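Glyoxalase III (glutathione-independent) (Candida albicans, PDB 4LRU) converts methylglyoxal to D-lactate in a single glutathione-independent step, detoxifying the methylglyoxal that the cell's own metabolism produces. Local coordinates at residues 7-12 with 46-51; 16-21 with 174-179; 90-95 with 119-124. All blocks are in the same frame, centred on the assembly; numbering follows the deposited sequence.

Contact 1. Residues 7-12 with 46-51; sequences VLLALT and IQLASE
Leu9 lies alongside Ile46, its CB packed on Ile46 CG2 at 3.7 Å, and its branch CD2 carries on to meet Leu48 CD1 at 4.1 Å. All three side chains stand on the same side of the sheet and point the same way, so that Leu9 spans two residues of the neighbouring strand. Leu48 turns CG anti to its carbonyl carbon (chi1 -80°), which brings CG against CD1 of Leu11. Branched aliphatic residues suit this face because helix 29-42 covers it, with Phe36 resting on Leu9 and Ile46, and Phe39 on Val7 and Ile46. On the other face Leu8 reaches across with CD2 to Ala49 CB at 3.8 Å, and the small methyls of Ala10 and Ala49 keep this side low where Leu121 of helix 119-130 packs on Leu8 and Ala10.

Strands 6-10 and 45-50 run parallel, joined by helix 29-42 in a beta-alpha-beta unit of the DJ-1/PfpI alpha/beta fold. Four backbone bonds stitch them in the alternating parallel pattern: Gln47 N donates to Val7 O (2.8 Å), Leu9 N to Gln47 O, Ala49 N to Leu9 O (3.0 Å) and Leu11 N to Ala49 O. Beyond the last of these, Ser50 CB lies 3.2 Å from Leu11 O, while Ser50 OG bonds Thr54 O.

Gln47, bent at its second torsion, turns its amide forward over the next residue of its own strand; NE2 gives Leu48 O a bond of 2.9 Å, with the acceptor in the plane of the Gln47 side-chain amide, and also bonds Asn88 O. Where the strands part, a water donates to Leu11 O at 2.7 Å and accepts from Glu51 N, extending the ladder by one bridged step.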
loop_
_atom_site.group_PDB
_atom_site.type_symbol
_atom_site.label_atom_id
_atom_site.label_comp_id
_atom_site.label_asym_id
_atom_site.label_seq_id
_atom_site.Cartn_x
_atom_site.Cartn_y
_atom_site.Cartn_z
ATOM N N VAL A 7 -12.472 -4.671 1.953
ATOM C CA VAL A 7 -11.147 -4.274 1.564
ATOM C C VAL A 7 -10.197 -4.618 2.707
ATOM O O VAL A 7 -10.439 -4.229 3.853
ATOM C CB VAL A 7 -11.081 -2.753 1.288
ATOM C CG1 VAL A 7 -9.669 -2.337 0.953
ATOM C CG2 VAL A 7 -12.038 -2.362 0.156
ATOM N N LEU A 8 -9.135 -5.346 2.383
ATOM C CA LEU A 8 -7.999 -5.470 3.286
ATOM C C LEU A 8 -7.062 -4.320 2.996
ATOM O O LEU A 8 -6.376 -4.288 1.959
ATOM C CB LEU A 8 -7.306 -6.819 3.098
ATOM C CG LEU A 8 -6.299 -7.214 4.178
ATOM C CD1 LEU A 8 -5.100 -6.285 4.235
ATOM C CD2 LEU A 8 -6.979 -7.349 5.538
ATOM N N LEU A 9 -7.069 -3.347 3.894
ATOM C CA LEU A 9 -6.166 -2.216 3.800
ATOM C C LEU A 9 -4.940 -2.515 4.666
ATOM O O LEU A 9 -5.004 -2.444 5.893
ATOM C CB LEU A 9 -6.883 -0.933 4.252
ATOM C CG LEU A 9 -6.086 0.371 4.198
ATOM C CD1 LEU A 9 -5.415 0.584 2.862
ATOM C CD2 LEU A 9 -6.964 1.577 4.534
ATOM N N ALA A 10 -3.850 -2.910 4.006
ATOM C CA ALA A 10 -2.617 -3.310 4.684
ATOM C C ALA A 10 -1.805 -2.070 5.071
ATOM O O ALA A 10 -1.701 -1.106 4.302
ATOM C CB ALA A 10 -1.791 -4.213 3.775
ATOM N N LEU A 11 -1.251 -2.109 6.281
ATOM C CA LEU A 11 -0.305 -1.132 6.779
ATOM C C LEU A 11 1.007 -1.831 7.086
ATOM O O LEU A 11 0.997 -2.976 7.557
ATOM C CB LEU A 11 -0.829 -0.511 8.074
ATOM C CG LEU A 11 -1.826 0.651 7.937
ATOM C CD1 LEU A 11 -3.097 0.233 7.225
ATOM C CD2 LEU A 11 -2.154 1.235 9.296
ATOM N N THR A 12 2.124 -1.138 6.896
ATOM C CA THR A 12 3.389 -1.645 7.413
ATOM C C THR A 12 3.418 -1.693 8.943
ATOM O O THR A 12 2.865 -0.828 9.625
ATOM C CB THR A 12 4.610 -0.829 6.952
ATOM O OG1 THR A 12 5.808 -1.445 7.448
ATOM C CG2 THR A 12 4.549 0.609 7.446
ATOM N N ILE A 46 -14.037 -1.795 5.256
ATOM C CA ILE A 46 -12.591 -1.769 5.222
ATOM C C ILE A 46 -12.014 -2.320 6.527
ATOM O O ILE A 46 -12.334 -1.835 7.614
ATOM C CB ILE A 46 -12.020 -0.351 5.000
ATOM C CG1 ILE A 46 -12.589 0.294 3.729
ATOM C CG2 ILE A 46 -10.515 -0.417 4.871
ATOM C CD1 ILE A 46 -13.709 1.272 3.987
ATOM N N GLN A 47 -11.172 -3.341 6.386
ATOM C CA GLN A 47 -10.421 -3.914 7.503
ATOM C C GLN A 47 -8.952 -3.517 7.383
ATOM O O GLN A 47 -8.259 -3.895 6.426
ATOM C CB GLN A 47 -10.527 -5.445 7.495
ATOM C CG GLN A 47 -9.683 -6.130 8.568
ATOM C CD GLN A 47 -10.203 -5.861 9.974
ATOM O OE1 GLN A 47 -11.288 -6.307 10.352
ATOM N NE2 GLN A 47 -9.428 -5.118 10.755
ATOM N N LEU A 48 -8.460 -2.755 8.350
ATOM C CA LEU A 48 -7.043 -2.456 8.409
ATOM C C LEU A 48 -6.306 -3.655 9.024
ATOM O O LEU A 48 -6.802 -4.290 9.971
ATOM C CB LEU A 48 -6.785 -1.199 9.241
ATOM C CG LEU A 48 -7.032 0.139 8.534
ATOM C CD1 LEU A 48 -8.472 0.230 8.076
ATOM C CD2 LEU A 48 -6.677 1.319 9.437
ATOM N N ALA A 49 -5.117 -3.945 8.512
ATOM C CA ALA A 49 -4.288 -5.027 9.053
ATOM C C ALA A 49 -2.821 -4.697 8.861
ATOM O O ALA A 49 -2.436 -4.070 7.863
ATOM C CB ALA A 49 -4.603 -6.342 8.368
ATOM N N SER A 50 -1.994 -5.159 9.795
ATOM C CA SER A 50 -0.564 -5.267 9.548
ATOM C C SER A 50 -0.102 -6.678 9.891
ATOM O O SER A 50 -0.849 -7.478 10.460
ATOM C CB SER A 50 0.218 -4.248 10.378
ATOM O OG SER A 50 0.253 -4.619 11.744
ATOM N N GLU A 51 1.147 -6.993 9.569
ATOM C CA GLU A 51 1.615 -8.360 9.760
ATOM C C GLU A 51 1.723 -8.747 11.247
ATOM O O GLU A 51 1.655 -9.932 11.608
ATOM C CB GLU A 51 2.945 -8.560 9.026
ATOM C CG GLU A 51 3.357 -10.021 8.857
ATOM C CD GLU A 51 2.463 -10.829 7.921
ATOM O OE1 GLU A 51 1.581 -10.244 7.252
ATOM O OE2 GLU A 51 2.620 -12.064 7.875
HETATM O O HOH W 1 2.516 -5.224 7.830
#

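Contact 2. Residues 16-21 with 174-179; sequences ETFYSD and LGVTDI
The rings of Phe18 and Tyr19 meet the turn at 174-179 together: CD2 of Phe18 sits 3.7 Å above the plane of the Tyr19 ring, over its centre, while Tyr19 CE1 lies in plane at the edge of the Phe18 ring. A water lies at the edge of the Tyr19 ring, and His60 also stacks on that ring. This aromatic pair belongs to the loop after strand 6-10, and it packs on the Schellman motif that ends helix 168-173, where Gly175 takes the positive phi of 72° that glycine tolerates readily.

Val176, just beyond that glycine, lays one methyl, CG1, against both rings. It lies 3.6 Å from Phe18 CE2 and 3.8 Å from Tyr19 CD1, coming obliquely to both, and the Val176 side chain crosses that of Phe18 at about a right angle. A short branched side chain suits the place, because CG1 can touch both rings while CB stays close to Phe18; Val176 also touches Glu171, an inferred active-site residue. With CG anti to its backbone N (chi1 176°), Phe18 carries its ring to the helix side, where CE2 meets Val176 and CE1 meets CG2 of Ile179, at 3.7 Å, from the first turn of helix 177-182. Ile179 also stretches CD1 to Phe18 O. His109 lies against Phe18, Tyr19, Leu174 and Val176, and the Tyr19 hydroxyl bonds Asp58, so the loop has further holds beyond the turn.

At the solvent edge two waters replace direct polar contact. One accepts from Ser20 N at 2.9 Å and donates to Leu174 O, with a weak bond to Gly175 O. The second lies 2.5 Å from Ser20 OG and donates to Gly175 O at 3.1 Å.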
loop_
_atom_site.group_PDB
_atom_site.type_symbol
_atom_site.label_atom_id
_atom_site.label_comp_id
_atom_site.label_asym_id
_atom_site.label_seq_id
_atom_site.Cartn_x
_atom_site.Cartn_y
_atom_site.Cartn_z
ATOM N N GLU A 16 10.621 2.466 12.899
ATOM C CA GLU A 16 11.941 2.661 13.484
ATOM C C GLU A 16 12.527 3.949 12.926
ATOM O O GLU A 16 12.192 4.364 11.807
ATOM C CB GLU A 16 12.889 1.531 13.078
ATOM C CG GLU A 16 12.475 0.119 13.453
ATOM C CD GLU A 16 12.503 -0.143 14.940
ATOM O OE1 GLU A 16 11.834 -1.113 15.364
ATOM O OE2 GLU A 16 13.163 0.614 15.684
ATOM N N THR A 17 13.444 4.536 13.682
ATOM C CA THR A 17 14.332 5.581 13.172
ATOM C C THR A 17 15.001 5.144 11.872
ATOM O O THR A 17 15.569 4.056 11.788
ATOM C CB THR A 17 15.406 5.982 14.207
ATOM O OG1 THR A 17 16.206 4.843 14.558
ATOM C CG2 THR A 17 14.751 6.543 15.456
ATOM N N PHE A 18 14.929 6.009 10.864
ATOM C CA PHE A 18 15.190 5.623 9.479
ATOM C C PHE A 18 15.885 6.747 8.709
ATOM O O PHE A 18 16.899 6.527 8.037
ATOM C CB PHE A 18 13.867 5.261 8.796
ATOM C CG PHE A 18 13.996 4.943 7.337
ATOM C CD1 PHE A 18 14.568 3.755 6.918
ATOM C CD2 PHE A 18 13.508 5.820 6.381
ATOM C CE1 PHE A 18 14.656 3.450 5.567
ATOM C CE2 PHE A 18 13.590 5.522 5.041
ATOM C CZ PHE A 18 14.173 4.337 4.628
ATOM N N TYR A 19 15.340 7.953 8.810
ATOM C CA TYR A 19 15.858 9.094 8.044
ATOM C C TYR A 19 17.146 9.654 8.659
ATOM O O TYR A 19 17.391 9.508 9.860
ATOM C CB TYR A 19 14.803 10.198 7.995
ATOM C CG TYR A 19 13.536 9.777 7.287
ATOM C CD1 TYR A 19 13.510 9.627 5.904
ATOM C CD2 TYR A 19 12.380 9.476 8.000
ATOM C CE1 TYR A 19 12.363 9.246 5.248
ATOM C CE2 TYR A 19 11.229 9.080 7.350
ATOM C CZ TYR A 19 11.221 8.963 5.978
ATOM O OH TYR A 19 10.075 8.569 5.314
ATOM N N SER A 20 17.936 10.344 7.836
ATOM C CA SER A 20 19.144 11.024 8.305
ATOM C C SER A 20 18.893 12.020 9.432
ATOM O O SER A 20 19.779 12.273 10.249
ATOM C CB SER A 20 19.821 11.746 7.135
ATOM O OG SER A 20 20.211 10.812 6.142
ATOM N N ASP A 21 17.700 12.606 9.472
ATOM C CA ASP A 21 17.367 13.591 10.511
ATOM C C ASP A 21 16.949 12.915 11.821
ATOM O O ASP A 21 16.573 13.583 12.790
ATOM C CB ASP A 21 16.255 14.526 10.021
ATOM C CG ASP A 21 14.939 13.807 9.824
ATOM O OD1 ASP A 21 14.883 12.593 10.113
ATOM O OD2 ASP A 21 13.960 14.450 9.385
ATOM N N LEU A 174 14.642 12.280 -1.003
ATOM C CA LEU A 174 14.355 12.061 0.415
ATOM C C LEU A 174 15.591 11.660 1.215
ATOM O O LEU A 174 15.536 11.521 2.445
ATOM C CB LEU A 174 13.263 11.009 0.576
ATOM C CG LEU A 174 11.891 11.428 0.042
ATOM C CD1 LEU A 174 10.893 10.294 0.228
ATOM C CD2 LEU A 174 11.402 12.708 0.715
ATOM N N GLY A 175 16.703 11.477 0.517
ATOM C CA GLY A 175 17.975 11.180 1.146
ATOM C C GLY A 175 18.072 9.774 1.715
ATOM O O GLY A 175 18.818 9.545 2.673
ATOM N N VAL A 176 17.353 8.825 1.118
ATOM C CA VAL A 176 17.372 7.445 1.620
ATOM C C VAL A 176 17.947 6.397 0.661
ATOM O O VAL A 176 17.941 5.198 0.951
ATOM C CB VAL A 176 15.967 7.012 2.059
ATOM C CG1 VAL A 176 15.433 7.992 3.093
ATOM C CG2 VAL A 176 15.040 6.919 0.859
ATOM N N THR A 177 18.469 6.827 -0.480
ATOM C CA THR A 177 19.032 5.880 -1.423
ATOM C C THR A 177 20.152 5.012 -0.819
ATOM O O THR A 177 20.156 3.799 -0.997
ATOM C CB THR A 177 19.588 6.607 -2.655
ATOM O OG1 THR A 177 18.537 7.399 -3.239
ATOM C CG2 THR A 177 20.100 5.610 -3.672
ATOM N N ASP A 178 21.093 5.622 -0.110
ATOM C CA ASP A 178 22.234 4.865 0.419
ATOM C C ASP A 178 21.780 3.922 1.528
ATOM O O ASP A 178 22.238 2.777 1.614
ATOM C CB ASP A 178 23.304 5.805 0.969
ATOM C CG ASP A 178 23.903 6.689 -0.094
ATOM O OD1 ASP A 178 23.859 6.302 -1.287
ATOM O OD2 ASP A 178 24.431 7.762 0.271
ATOM N N ILE A 179 20.878 4.417 2.367
ATOM C CA ILE A 179 20.237 3.598 3.396
ATOM C C ILE A 179 19.625 2.346 2.781
ATOM O O ILE A 179 19.830 1.236 3.269
ATOM C CB ILE A 179 19.168 4.404 4.161
ATOM C CG1 ILE A 179 19.848 5.434 5.070
ATOM C CG2 ILE A 179 18.275 3.479 4.976
ATOM C CD1 ILE A 179 18.951 6.571 5.502
HETATM O O HOH W 2 17.210 10.717 5.030
HETATM O O HOH W 3 20.317 11.906 3.918
#

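Contact 3. Residues 90-95 with 119-124; sequences KKASDL and KDLQKI
Ala92 brings its methyl up to helix 119-130, where CB meets Asp120 CB at 3.7 Å and Leu121 CD2 at 3.8 Å. These are apolar contacts, and a residue with only one carbon beyond CA allows the short 3-10 turn 92-94 to come close to the helix. Ile124, one turn further along, points its CD1 at the same methyl and at Leu95 CD1, 4.4 Å away. Leu95 and Ile124 both touch Leu8 of the sheet: large aliphatic residues suit the side that faces the strands.

The polar part lies at the outer edge. Asp120 OD2 comes within 3.3 Å of Ser93 CB, a plain van der Waals approach, and is joined to the backbone through a water that accepts from Ser93 N at 2.9 Å and donates to Asp120 OD2 at 2.7 Å. Asp120 holds CG anti to its carbonyl carbon (chi1 -68°), which puts the carboxylate alongside Ser93.

Backbone bonds hold each partner in shape. Asp94 N to Lys91 O and Leu95 N to Ala92 O close the 3-10 turn, and Ile124 N to Asp120 O belongs to the helix. At the start of that helix Glu51 accepts from the amides of Asp120 and Leu121, one with each carboxylate oxygen. The arrangement is that of an alpha/beta sandwich of the DJ-1 type, in which a turn leaving the edge strand 90-91 packs against a helix lying over the central sheet.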
loop_
_atom_site.group_PDB
_atom_site.type_symbol
_atom_site.label_atom_id
_atom_site.label_comp_id
_atom_site.label_asym_id
_atom_site.label_seq_id
_atom_site.Cartn_x
_atom_site.Cartn_y
_atom_site.Cartn_z
ATOM N N LYS A 90 -6.218 -5.298 12.809
ATOM C CA LYS A 90 -5.919 -6.661 13.244
ATOM C C LYS A 90 -4.570 -7.155 12.751
ATOM O O LYS A 90 -4.020 -6.653 11.768
ATOM C CB LYS A 90 -7.016 -7.633 12.804
ATOM C CG LYS A 90 -8.382 -7.372 13.425
ATOM C CD LYS A 90 -8.415 -7.631 14.918
ATOM C CE LYS A 90 -9.843 -7.704 15.456
ATOM N NZ LYS A 90 -10.566 -6.403 15.331
ATOM N N LYS A 91 -4.042 -8.157 13.440
ATOM C CA LYS A 91 -2.908 -8.913 12.930
ATOM C C LYS A 91 -3.390 -9.804 11.782
ATOM O O LYS A 91 -4.414 -10.474 11.912
ATOM C CB LYS A 91 -2.313 -9.762 14.063
ATOM C CG LYS A 91 -1.004 -10.441 13.711
ATOM C CD LYS A 91 -0.303 -10.961 14.956
ATOM C CE LYS A 91 -1.083 -12.089 15.615
ATOM N NZ LYS A 91 -0.311 -12.685 16.745
ATOM N N ALA A 92 -2.672 -9.803 10.660
ATOM C CA ALA A 92 -3.155 -10.481 9.444
ATOM C C ALA A 92 -3.488 -11.954 9.687
ATOM O O ALA A 92 -4.476 -12.468 9.164
ATOM C CB ALA A 92 -2.156 -10.336 8.302
ATOM N N SER A 93 -2.674 -12.638 10.489
ATOM C CA SER A 93 -2.884 -14.064 10.735
ATOM C C SER A 93 -4.183 -14.353 11.493
ATOM O O SER A 93 -4.661 -15.488 11.481
ATOM C CB SER A 93 -1.707 -14.642 11.517
ATOM O OG SER A 93 -1.662 -14.071 12.797
ATOM N N ASP A 94 -4.736 -13.346 12.172
ATOM C CA ASP A 94 -6.009 -13.503 12.871
ATOM C C ASP A 94 -7.228 -13.353 11.950
ATOM O O ASP A 94 -8.367 -13.484 12.399
ATOM C CB ASP A 94 -6.134 -12.519 14.035
ATOM C CG ASP A 94 -5.170 -12.825 15.163
ATOM O OD1 ASP A 94 -4.916 -14.029 15.409
ATOM O OD2 ASP A 94 -4.683 -11.864 15.789
ATOM N N LEU A 95 -6.991 -13.119 10.663
ATOM C CA LEU A 95 -8.075 -12.914 9.703
ATOM C C LEU A 95 -8.226 -14.119 8.794
ATOM O O LEU A 95 -7.284 -14.880 8.603
ATOM C CB LEU A 95 -7.766 -11.680 8.854
ATOM C CG LEU A 95 -7.586 -10.385 9.647
ATOM C CD1 LEU A 95 -7.191 -9.258 8.705
ATOM C CD2 LEU A 95 -8.830 -10.013 10.442
ATOM N N LYS A 119 4.074 -12.870 5.025
ATOM C CA LYS A 119 3.455 -13.977 4.321
ATOM C C LYS A 119 1.947 -14.034 4.537
ATOM O O LYS A 119 1.231 -14.433 3.644
ATOM C CB LYS A 119 4.137 -15.293 4.683
ATOM C CG LYS A 119 5.564 -15.336 4.143
ATOM C CD LYS A 119 6.214 -16.697 4.259
ATOM C CE LYS A 119 7.649 -16.621 3.762
ATOM N NZ LYS A 119 7.729 -16.275 2.310
ATOM N N ASP A 120 1.467 -13.619 5.705
ATOM C CA ASP A 120 0.018 -13.607 5.951
ATOM C C ASP A 120 -0.710 -12.548 5.104
ATOM O O ASP A 120 -1.720 -12.857 4.438
ATOM C CB ASP A 120 -0.276 -13.391 7.435
ATOM C CG ASP A 120 0.145 -14.576 8.291
ATOM O OD1 ASP A 120 -0.180 -15.723 7.902
ATOM O OD2 ASP A 120 0.756 -14.355 9.368
ATOM N N LEU A 121 -0.218 -11.310 5.113
ATOM C CA LEU A 121 -0.751 -10.289 4.202
ATOM C C LEU A 121 -0.651 -10.758 2.755
ATOM O O LEU A 121 -1.589 -10.572 1.962
ATOM C CB LEU A 121 0.018 -8.970 4.358
ATOM C CG LEU A 121 -0.323 -8.180 5.615
ATOM C CD1 LEU A 121 0.565 -6.966 5.742
ATOM C CD2 LEU A 121 -1.790 -7.762 5.587
ATOM N N GLN A 122 0.487 -11.352 2.399
ATOM C CA GLN A 122 0.676 -11.830 1.034
ATOM C C GLN A 122 -0.352 -12.892 0.661
ATOM O O GLN A 122 -0.828 -12.930 -0.490
ATOM C CB GLN A 122 2.101 -12.341 0.835
ATOM C CG GLN A 122 3.126 -11.217 0.733
ATOM C CD GLN A 122 4.530 -11.731 0.541
ATOM O OE1 GLN A 122 4.896 -12.770 1.098
ATOM N NE2 GLN A 122 5.319 -11.039 -0.269
ATOM N N LYS A 123 -0.684 -13.757 1.619
ATOM C CA LYS A 123 -1.674 -14.804 1.400
ATOM C C LYS A 123 -3.058 -14.189 1.181
ATOM O O LYS A 123 -3.823 -14.654 0.343
ATOM C CB LYS A 123 -1.702 -15.785 2.581
ATOM C CG LYS A 123 -2.741 -16.892 2.454
ATOM C CD LYS A 123 -2.390 -17.833 1.315
ATOM C CE LYS A 123 -3.315 -19.038 1.249
ATOM N NZ LYS A 123 -3.123 -19.829 -0.005
ATOM N N ILE A 124 -3.367 -13.117 1.905
ATOM C CA ILE A 124 -4.622 -12.393 1.640
ATOM C C ILE A 124 -4.610 -11.823 0.212
ATOM O O ILE A 124 -5.576 -11.998 -0.547
ATOM C CB ILE A 124 -4.919 -11.292 2.672
ATOM C CG1 ILE A 124 -4.945 -11.893 4.079
ATOM C CG2 ILE A 124 -6.234 -10.590 2.304
ATOM C CD1 ILE A 124 -5.149 -10.892 5.200
HETATM O O HOH W 4 0.169 -12.042 10.728
#

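In the fold
Contact 1 is the buried one, pairing two strands within the sheet by direct backbone bonds and apolar side chains on both faces. Contact 3 sits beside it, the centres about 9 Å apart: strand 90-91 is the next strand beyond 45-50, and a probable bond from Ala92 N to Ser50 O joins the two directly. It is partly buried, with apolar groups inward and a water bridge outward. Contact 2 lies about 25 Å from contact 1 between centres, near the surface and close to Glu171, an inferred active-site residue, although the loop 16-21 continues from strand 6-10. There aromatic packing and waters replace strand pairing, and they join parts of the chain far apart in sequence.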